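Biotin binding protein A (Gallus gallus, PDB 2C1S) binds biotin, and also its oxidised form biotin-D-sulfoxide, in the pocket of an avidin-type beta barrel, probably sequestering the vitamin as its relatives do. Local coordinates at residues A23-Q35 / Q44-P56. Residues are numbered along the deposited sequence; the frame is centred on the assembly and turned at random.
Sequences ALDVAGTFSGSYQ and QILVSPLKGAQQP. With BSO (biotin-D-sulfoxide), chain C.
Two neighbouring antiparallel strands of the avidin barrel, 29-35 and 48-54, pair from T29–A53 to Y34–S48. F30 and G52 form a hydrogen-bonded pair: G52 N reaches F30 O at 2.8 Å, nearly straight at 175°, and F30 N returns a bond to G52 O. The F30 ring lies flat over the G52 backbone, with G52 CA 4.0 Å from the ring centroid in a CH-pi contact. CG of F30 sits between its backbone N and carbonyl carbon (chi1 60°), which folds the ring back across the neighbouring strand. A side chain on G52 would collide with this ring. L50 CD1 meets the ring edge, 3.7 Å from F30 CE1. Cutting F30 back to an alanine is likely to uncover the G52 backbone and leave L50 CD1 without its aromatic neighbour. T29, S31 and K51 are on the other face of the sheet, where K51 NZ donates to S31 OG at 2.9 Å. T29 and K51 also pack on K51 and T29 of a second subunit. Further along, Y34 N bonds S48 O at 2.7 Å. The Y34 ring points into the barrel, with W72 and F81 against it. Its OH donates to the ureido oxygen O3 of biotin-D-sulfoxide at 2.7 Å, and O3 lies in the ring plane. A tyrosine hydroxyl on the ureido oxygen, held by a barrel strand, is typical of the avidin biotin pocket.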
ATOM      1  N   ALA A  23      22.654  -9.525 -15.609  1.00 27.84           N
ATOM      2  CA  ALA A  23      22.631 -10.920 -15.222  1.00 27.83           C
ATOM      3  C   ALA A  23      22.611 -11.000 -13.714  1.00 28.07           C
ATOM      4  O   ALA A  23      23.197 -10.156 -13.031  1.00 27.93           O
ATOM      5  CB  ALA A  23      23.857 -11.684 -15.774  1.00 29.06           C
ATOM      6  N   LEU A  24      21.931 -12.019 -13.210  1.00 28.41           N
ATOM      7  CA  LEU A  24      21.874 -12.268 -11.798  1.00 29.11           C
ATOM      8  C   LEU A  24      23.194 -12.899 -11.393  1.00 29.73           C
ATOM      9  O   LEU A  24      23.749 -13.724 -12.129  1.00 29.48           O
ATOM     10  CB  LEU A  24      20.694 -13.173 -11.484  1.00 29.48           C
ATOM     11  CG  LEU A  24      19.337 -12.447 -11.301  1.00 29.73           C
ATOM     12  CD1 LEU A  24      18.875 -11.538 -12.504  1.00 28.74           C
ATOM     13  CD2 LEU A  24      18.298 -13.471 -10.947  1.00 31.15           C
ATOM     14  N   ASP A  25      23.726 -12.505 -10.242  1.00 29.20           N
ATOM     15  CA  ASP A  25      24.890 -13.220  -9.749  1.00 29.74           C
ATOM     16  C   ASP A  25      24.449 -14.502  -9.039  1.00 29.53           C
ATOM     17  O   ASP A  25      23.262 -14.844  -9.049  1.00 28.87           O
ATOM     18  CB  ASP A  25      25.841 -12.323  -8.948  1.00 30.66           C
ATOM     19  CG  ASP A  25      25.193 -11.682  -7.769  1.00 32.37           C
ATOM     20  OD1 ASP A  25      24.159 -12.190  -7.285  1.00 32.88           O
ATOM     21  OD2 ASP A  25      25.735 -10.647  -7.312  1.00 37.42           O
ATOM     22  N   VAL A  26      25.392 -15.242  -8.468  1.00 29.31           N
ATOM     23  CA  VAL A  26      25.088 -16.585  -7.984  1.00 29.88           C
ATOM     24  C   VAL A  26      24.080 -16.543  -6.832  1.00 30.07           C
ATOM     25  O   VAL A  26      23.239 -17.423  -6.698  1.00 30.18           O
ATOM     26  CB  VAL A  26      26.379 -17.358  -7.594  1.00 30.14           C
ATOM     27  CG1 VAL A  26      26.030 -18.751  -7.079  1.00 30.63           C
ATOM     28  CG2 VAL A  26      27.315 -17.439  -8.801  1.00 29.63           C
ATOM     29  N   ALA A  27      24.165 -15.487  -6.029  1.00 30.26           N
ATOM     30  CA  ALA A  27      23.238 -15.253  -4.930  1.00 30.24           C
ATOM     31  C   ALA A  27      21.863 -14.689  -5.347  1.00 29.65           C
ATOM     32  O   ALA A  27      21.021 -14.432  -4.495  1.00 30.47           O
ATOM     33  CB  ALA A  27      23.893 -14.348  -3.918  1.00 30.11           C
ATOM     34  N   GLY A  28      21.630 -14.512  -6.644  1.00 29.42           N
ATOM     35  CA  GLY A  28      20.343 -14.017  -7.127  1.00 28.45           C
ATOM     36  C   GLY A  28      20.214 -12.509  -7.033  1.00 27.49           C
ATOM     37  O   GLY A  28      19.140 -11.943  -7.315  1.00 28.13           O
ATOM     38  N   THR A  29      21.303 -11.844  -6.650  1.00 25.92           N
ATOM     39  CA  THR A  29      21.304 -10.404  -6.627  1.00 24.80           C
ATOM     40  C   THR A  29      21.567  -9.896  -8.035  1.00 23.95           C
ATOM     41  O   THR A  29      22.172 -10.603  -8.868  1.00 25.00           O
ATOM     42  CB  THR A  29      22.236  -9.793  -5.510  1.00 24.90           C
ATOM     43  OG1 THR A  29      23.579 -10.069  -5.812  1.00 26.48           O
ATOM     44  CG2 THR A  29      21.939 -10.420  -4.184  1.00 26.87           C
ATOM     45  N   PHE A  30      21.026  -8.725  -8.332  1.00 22.29           N
ATOM     46  CA  PHE A  30      21.217  -8.084  -9.624  1.00 22.19           C
ATOM     47  C   PHE A  30      21.250  -6.568  -9.532  1.00 23.03           C
ATOM     48  O   PHE A  30      20.871  -5.961  -8.514  1.00 22.25           O
ATOM     49  CB  PHE A  30      20.145  -8.536 -10.655  1.00 21.88           C
ATOM     50  CG  PHE A  30      18.725  -8.218 -10.233  1.00 20.39           C
ATOM     51  CD1 PHE A  30      18.204  -6.936 -10.417  1.00 19.38           C
ATOM     52  CD2 PHE A  30      17.958  -9.178  -9.605  1.00 19.86           C
ATOM     53  CE1 PHE A  30      16.892  -6.632  -9.999  1.00 19.35           C
ATOM     54  CE2 PHE A  30      16.619  -8.883  -9.191  1.00 18.03           C
ATOM     55  CZ  PHE A  30      16.124  -7.606  -9.405  1.00 18.19           C
ATOM     56  N   SER A  31      21.697  -5.976 -10.634  1.00 23.15           N
ATOM     57  CA  SER A  31      21.768  -4.558 -10.847  1.00 24.05           C
ATOM     58  C   SER A  31      21.003  -4.196 -12.130  1.00 23.80           C
ATOM     59  O   SER A  31      20.516  -5.070 -12.841  1.00 25.29           O
ATOM     60  CB  SER A  31      23.245  -4.175 -10.962  1.00 24.80           C
ATOM     61  OG  SER A  31      23.385  -2.785 -10.921  1.00 27.29           O
ATOM     62  N   GLY A  32      20.900  -2.918 -12.441  1.00 23.52           N
ATOM     63  CA  GLY A  32      20.259  -2.514 -13.665  1.00 22.46           C
ATOM     64  C   GLY A  32      20.100  -1.029 -13.786  1.00 22.04           C
ATOM     65  O   GLY A  32      20.671  -0.267 -13.013  1.00 20.70           O
ATOM     66  N   SER A  33      19.304  -0.596 -14.759  1.00 20.95           N
ATOM     67  CA  SER A  33      18.993   0.821 -14.912  1.00 20.78           C
ATOM     68  C   SER A  33      17.499   1.004 -15.178  1.00 20.24           C
ATOM     69  O   SER A  33      16.844   0.092 -15.701  1.00 20.07           O
ATOM     70  CB  SER A  33      19.818   1.464 -16.040  1.00 22.50           C
ATOM     71  OG  SER A  33      19.613   0.736 -17.240  1.00 25.73           O
ATOM     72  N   TYR A  34      16.979   2.175 -14.833  1.00 19.62           N
ATOM     73  CA  TYR A  34      15.538   2.433 -14.893  1.00 19.78           C
ATOM     74  C   TYR A  34      15.317   3.804 -15.463  1.00 20.37           C
ATOM     75  O   TYR A  34      15.813   4.811 -14.914  1.00 21.68           O
ATOM     76  CB  TYR A  34      14.913   2.348 -13.469  1.00 19.30           C
ATOM     77  CG  TYR A  34      13.414   2.107 -13.491  1.00 17.12           C
ATOM     78  CD1 TYR A  34      12.914   0.828 -13.264  1.00 18.72           C
ATOM     79  CD2 TYR A  34      12.513   3.139 -13.787  1.00 16.83           C
ATOM     80  CE1 TYR A  34      11.543   0.567 -13.320  1.00 16.47           C
ATOM     81  CE2 TYR A  34      11.093   2.908 -13.837  1.00 17.61           C
ATOM     82  CZ  TYR A  34      10.635   1.594 -13.596  1.00 19.65           C
ATOM     83  OH  TYR A  34       9.279   1.270 -13.625  1.00 18.08           O
ATOM     84  N   GLN A  35      14.598   3.847 -16.590  1.00 20.85           N
ATOM     85  CA  GLN A  35      14.246   5.081 -17.263  1.00 21.22           C
ATOM     86  C   GLN A  35      12.737   5.334 -17.148  1.00 21.04           C
ATOM     87  O   GLN A  35      11.927   4.867 -17.988  1.00 21.18           O
ATOM     88  CB  GLN A  35      14.629   5.003 -18.746  1.00 21.00           C
ATOM     89  CG  GLN A  35      14.439   6.319 -19.488  1.00 24.26           C
ATOM     90  CD  GLN A  35      15.506   7.362 -19.132  1.00 28.72           C
ATOM     91  OE1 GLN A  35      16.687   7.033 -19.007  1.00 32.19           O
ATOM     92  NE2 GLN A  35      15.092   8.615 -18.976  1.00 30.96           N
ATOM     93  N   GLN A  44      13.980  17.180 -14.875  1.00 31.64           N
ATOM     94  CA  GLN A  44      14.265  16.366 -16.044  1.00 31.13           C
ATOM     95  C   GLN A  44      14.606  14.944 -15.581  1.00 29.57           C
ATOM     96  O   GLN A  44      15.465  14.742 -14.719  1.00 29.43           O
ATOM     97  CB  GLN A  44      15.404  17.013 -16.867  1.00 31.66           C
ATOM     98  CG  GLN A  44      16.124  16.117 -17.907  1.00 35.26           C
ATOM     99  CD  GLN A  44      15.216  15.598 -19.021  1.00 38.81           C
ATOM    100  OE1 GLN A  44      14.287  16.287 -19.466  1.00 44.36           O
ATOM    101  NE2 GLN A  44      15.483  14.379 -19.474  1.00 40.11           N
ATOM    102  N   ILE A  45      13.908  13.962 -16.135  1.00 28.06           N
ATOM    103  CA  ILE A  45      14.171  12.569 -15.788  1.00 27.43           C
ATOM    104  C   ILE A  45      15.549  12.154 -16.320  1.00 27.67           C
ATOM    105  O   ILE A  45      15.933  12.520 -17.443  1.00 28.19           O
ATOM    106  CB  ILE A  45      13.082  11.601 -16.325  1.00 26.28           C
ATOM    107  CG1 ILE A  45      11.708  11.901 -15.722  1.00 26.10           C
ATOM    108  CG2 ILE A  45      13.447  10.158 -15.987  1.00 27.07           C
ATOM    109  CD1 ILE A  45      10.543  11.470 -16.622  1.00 23.56           C
ATOM    110  N   LEU A  46      16.276  11.396 -15.500  1.00 27.47           N
ATOM    111  CA  LEU A  46      17.586  10.854 -15.832  1.00 27.11           C
ATOM    112  C   LEU A  46      17.605   9.365 -15.512  1.00 26.48           C
ATOM    113  O   LEU A  46      16.971   8.927 -14.534  1.00 26.12           O
ATOM    114  CB  LEU A  46      18.668  11.583 -15.016  1.00 27.85           C
ATOM    115  CG  LEU A  46      18.903  13.083 -15.287  1.00 29.60           C
ATOM    116  CD1 LEU A  46      19.667  13.762 -14.132  1.00 27.32           C
ATOM    117  CD2 LEU A  46      19.644  13.296 -16.618  1.00 28.60           C
ATOM    118  N   VAL A  47      18.325   8.574 -16.323  1.00 24.56           N
ATOM    119  CA  VAL A  47      18.490   7.136 -16.052  1.00 24.19           C
ATOM    120  C   VAL A  47      18.993   6.913 -14.625  1.00 23.50           C
ATOM    121  O   VAL A  47      19.890   7.614 -14.118  1.00 23.09           O
ATOM    122  CB  VAL A  47      19.403   6.391 -17.101  1.00 23.96           C
ATOM    123  CG1 VAL A  47      20.852   6.938 -17.080  1.00 23.19           C
ATOM    124  CG2 VAL A  47      19.365   4.856 -16.890  1.00 24.35           C
ATOM    125  N   SER A  48      18.400   5.938 -13.963  1.00 22.14           N
ATOM    126  CA  SER A  48      18.763   5.713 -12.587  1.00 21.48           C
ATOM    127  C   SER A  48      19.087   4.266 -12.339  1.00 21.00           C
ATOM    128  O   SER A  48      18.492   3.377 -12.957  1.00 22.24           O
ATOM    129  CB  SER A  48      17.649   6.184 -11.645  1.00 21.01           C
ATOM    130  OG  SER A  48      17.344   7.529 -11.904  1.00 18.10           O
ATOM    131  N   PRO A  49      20.037   4.015 -11.428  1.00 20.54           N
ATOM    132  CA  PRO A  49      20.410   2.659 -11.089  1.00 20.25           C
ATOM    133  C   PRO A  49      19.420   1.941 -10.181  1.00 20.58           C
ATOM    134  O   PRO A  49      18.790   2.554  -9.282  1.00 20.53           O
ATOM    135  CB  PRO A  49      21.738   2.840 -10.339  1.00 20.66           C
ATOM    136  CG  PRO A  49      21.623   4.176  -9.717  1.00 19.90           C
ATOM    137  CD  PRO A  49      20.860   5.018 -10.707  1.00 20.59           C
ATOM    138  N   LEU A  50      19.353   0.640 -10.381  1.00 19.39           N
ATOM    139  CA  LEU A  50      18.616  -0.225  -9.492  1.00 19.42           C
ATOM    140  C   LEU A  50      19.488  -1.366  -8.963  1.00 19.34           C
ATOM    141  O   LEU A  50      20.507  -1.764  -9.578  1.00 20.33           O
ATOM    142  CB  LEU A  50      17.335  -0.698 -10.195  1.00 19.64           C
ATOM    143  CG  LEU A  50      17.516  -1.686 -11.354  1.00 19.19           C
ATOM    144  CD1 LEU A  50      17.589  -3.103 -10.825  1.00 16.09           C
ATOM    145  CD2 LEU A  50      16.359  -1.543 -12.367  1.00 18.65           C
ATOM    146  N   LYS A  51      19.094  -1.886  -7.808  1.00 18.55           N
ATOM    147  CA  LYS A  51      19.754  -2.959  -7.155  1.00 17.89           C
ATOM    148  C   LYS A  51      18.672  -3.812  -6.576  1.00 18.27           C
ATOM    149  O   LYS A  51      17.769  -3.292  -5.895  1.00 16.99           O
ATOM    150  CB  LYS A  51      20.639  -2.422  -6.013  1.00 20.15           C
ATOM    151  CG  LYS A  51      21.956  -1.938  -6.461  1.00 23.19           C
ATOM    152  CD  LYS A  51      22.892  -3.107  -6.847  1.00 27.58           C
ATOM    153  CE  LYS A  51      24.236  -2.596  -7.388  1.00 32.09           C
ATOM    154  NZ  LYS A  51      24.157  -1.526  -8.437  1.00 32.55           N
ATOM    155  N   GLY A  52      18.756  -5.115  -6.830  1.00 18.46           N
ATOM    156  CA  GLY A  52      17.776  -6.056  -6.307  1.00 19.12           C
ATOM    157  C   GLY A  52      18.237  -7.471  -6.081  1.00 19.02           C
ATOM    158  O   GLY A  52      19.433  -7.793  -6.149  1.00 19.45           O
ATOM    159  N   ALA A  53      17.264  -8.334  -5.848  1.00 19.26           N
ATOM    160  CA  ALA A  53      17.491  -9.752  -5.565  1.00 19.04           C
ATOM    161  C   ALA A  53      16.267 -10.538  -5.940  1.00 19.17           C
ATOM    162  O   ALA A  53      15.142 -10.059  -5.771  1.00 17.24           O
ATOM    163  CB  ALA A  53      17.801  -9.988  -4.119  1.00 18.96           C
ATOM    164  N   GLN A  54      16.502 -11.768  -6.410  1.00 19.56           N
ATOM    165  CA  GLN A  54      15.459 -12.723  -6.775  1.00 19.90           C
ATOM    166  C   GLN A  54      15.619 -14.063  -6.053  1.00 21.01           C
ATOM    167  O   GLN A  54      16.757 -14.551  -5.865  1.00 20.30           O
ATOM    168  CB  GLN A  54      15.462 -12.954  -8.292  1.00 20.32           C
ATOM    169  CG  GLN A  54      14.328 -13.852  -8.706  1.00 19.60           C
ATOM    170  CD  GLN A  54      14.227 -14.056 -10.192  1.00 24.50           C
ATOM    171  OE1 GLN A  54      15.228 -14.317 -10.850  1.00 20.52           O
ATOM    172  NE2 GLN A  54      12.995 -13.958 -10.732  1.00 24.19           N
ATOM    173  N   GLN A  55      14.497 -14.644  -5.630  1.00 21.18           N
ATOM    174  CA  GLN A  55      14.508 -15.980  -5.058  1.00 22.56           C
ATOM    175  C   GLN A  55      14.981 -17.005  -6.107  1.00 24.10           C
ATOM    176  O   GLN A  55      14.817 -16.793  -7.301  1.00 23.29           O
ATOM    177  CB  GLN A  55      13.154 -16.390  -4.475  1.00 22.51           C
ATOM    178  CG  GLN A  55      12.690 -15.526  -3.302  1.00 23.15           C
ATOM    179  CD  GLN A  55      13.271 -15.947  -1.970  1.00 23.93           C
ATOM    180  OE1 GLN A  55      14.013 -16.941  -1.853  1.00 23.25           O
ATOM    181  NE2 GLN A  55      12.916 -15.213  -0.945  1.00 22.92           N
ATOM    182  N   PRO A  56      15.613 -18.087  -5.644  1.00 26.04           N
ATOM    183  CA  PRO A  56      15.928 -19.229  -6.513  1.00 27.81           C
ATOM    184  C   PRO A  56      14.646 -19.841  -7.105  1.00 29.57           C
ATOM    185  O   PRO A  56      13.651 -20.010  -6.380  1.00 29.19           O
ATOM    186  CB  PRO A  56      16.630 -20.213  -5.564  1.00 27.40           C
ATOM    187  CG  PRO A  56      16.228 -19.773  -4.180  1.00 27.05           C
ATOM    188  CD  PRO A  56      16.092 -18.286  -4.266  1.00 26.05           C
TER
HETATM  189  C11 BSO C1125       9.915  10.808  -8.418  1.00 18.16           C
HETATM  190  O11 BSO C1125       9.166  11.415  -9.218  1.00 21.03           O
HETATM  191  O12 BSO C1125       9.972  11.048  -7.199  1.00 17.81           O
HETATM  192  C10 BSO C1125      10.861   9.706  -8.943  1.00 16.32           C
HETATM  193  C9  BSO C1125      10.369   8.910 -10.175  1.00 16.64           C
HETATM  194  C8  BSO C1125       9.272   7.947  -9.737  1.00 17.13           C
HETATM  195  C7  BSO C1125       8.616   7.307 -10.977  1.00 16.97           C
HETATM  196  C2  BSO C1125       7.484   6.359 -10.519  1.00 15.45           C
HETATM  197  S1  BSO C1125       8.043   4.877  -9.663  1.00 18.39           S
HETATM  198  C6  BSO C1125       6.420   4.073  -9.790  1.00 17.75           C
HETATM  199  C5  BSO C1125       5.890   4.467 -11.184  1.00 18.18           C
HETATM  200  N1  BSO C1125       6.334   3.463 -12.161  1.00 17.23           N
HETATM  201  C3  BSO C1125       7.166   4.016 -13.052  1.00 17.27           C
HETATM  202  O3  BSO C1125       7.636   3.360 -13.987  1.00 18.64           O
HETATM  203  N2  BSO C1125       7.378   5.325 -12.859  1.00 16.55           N
HETATM  204  C4  BSO C1125       6.593   5.780 -11.671  1.00 15.41           C
HETATM  205  O10 BSO C1125       8.228   5.308  -8.233  1.00 21.82           O
HETATM  206  O   HOH W   1      14.694   7.318 -14.665  1.00 17.86           O
HETATM  207  O   HOH W   2      16.920  10.900 -19.407  1.00 39.51           O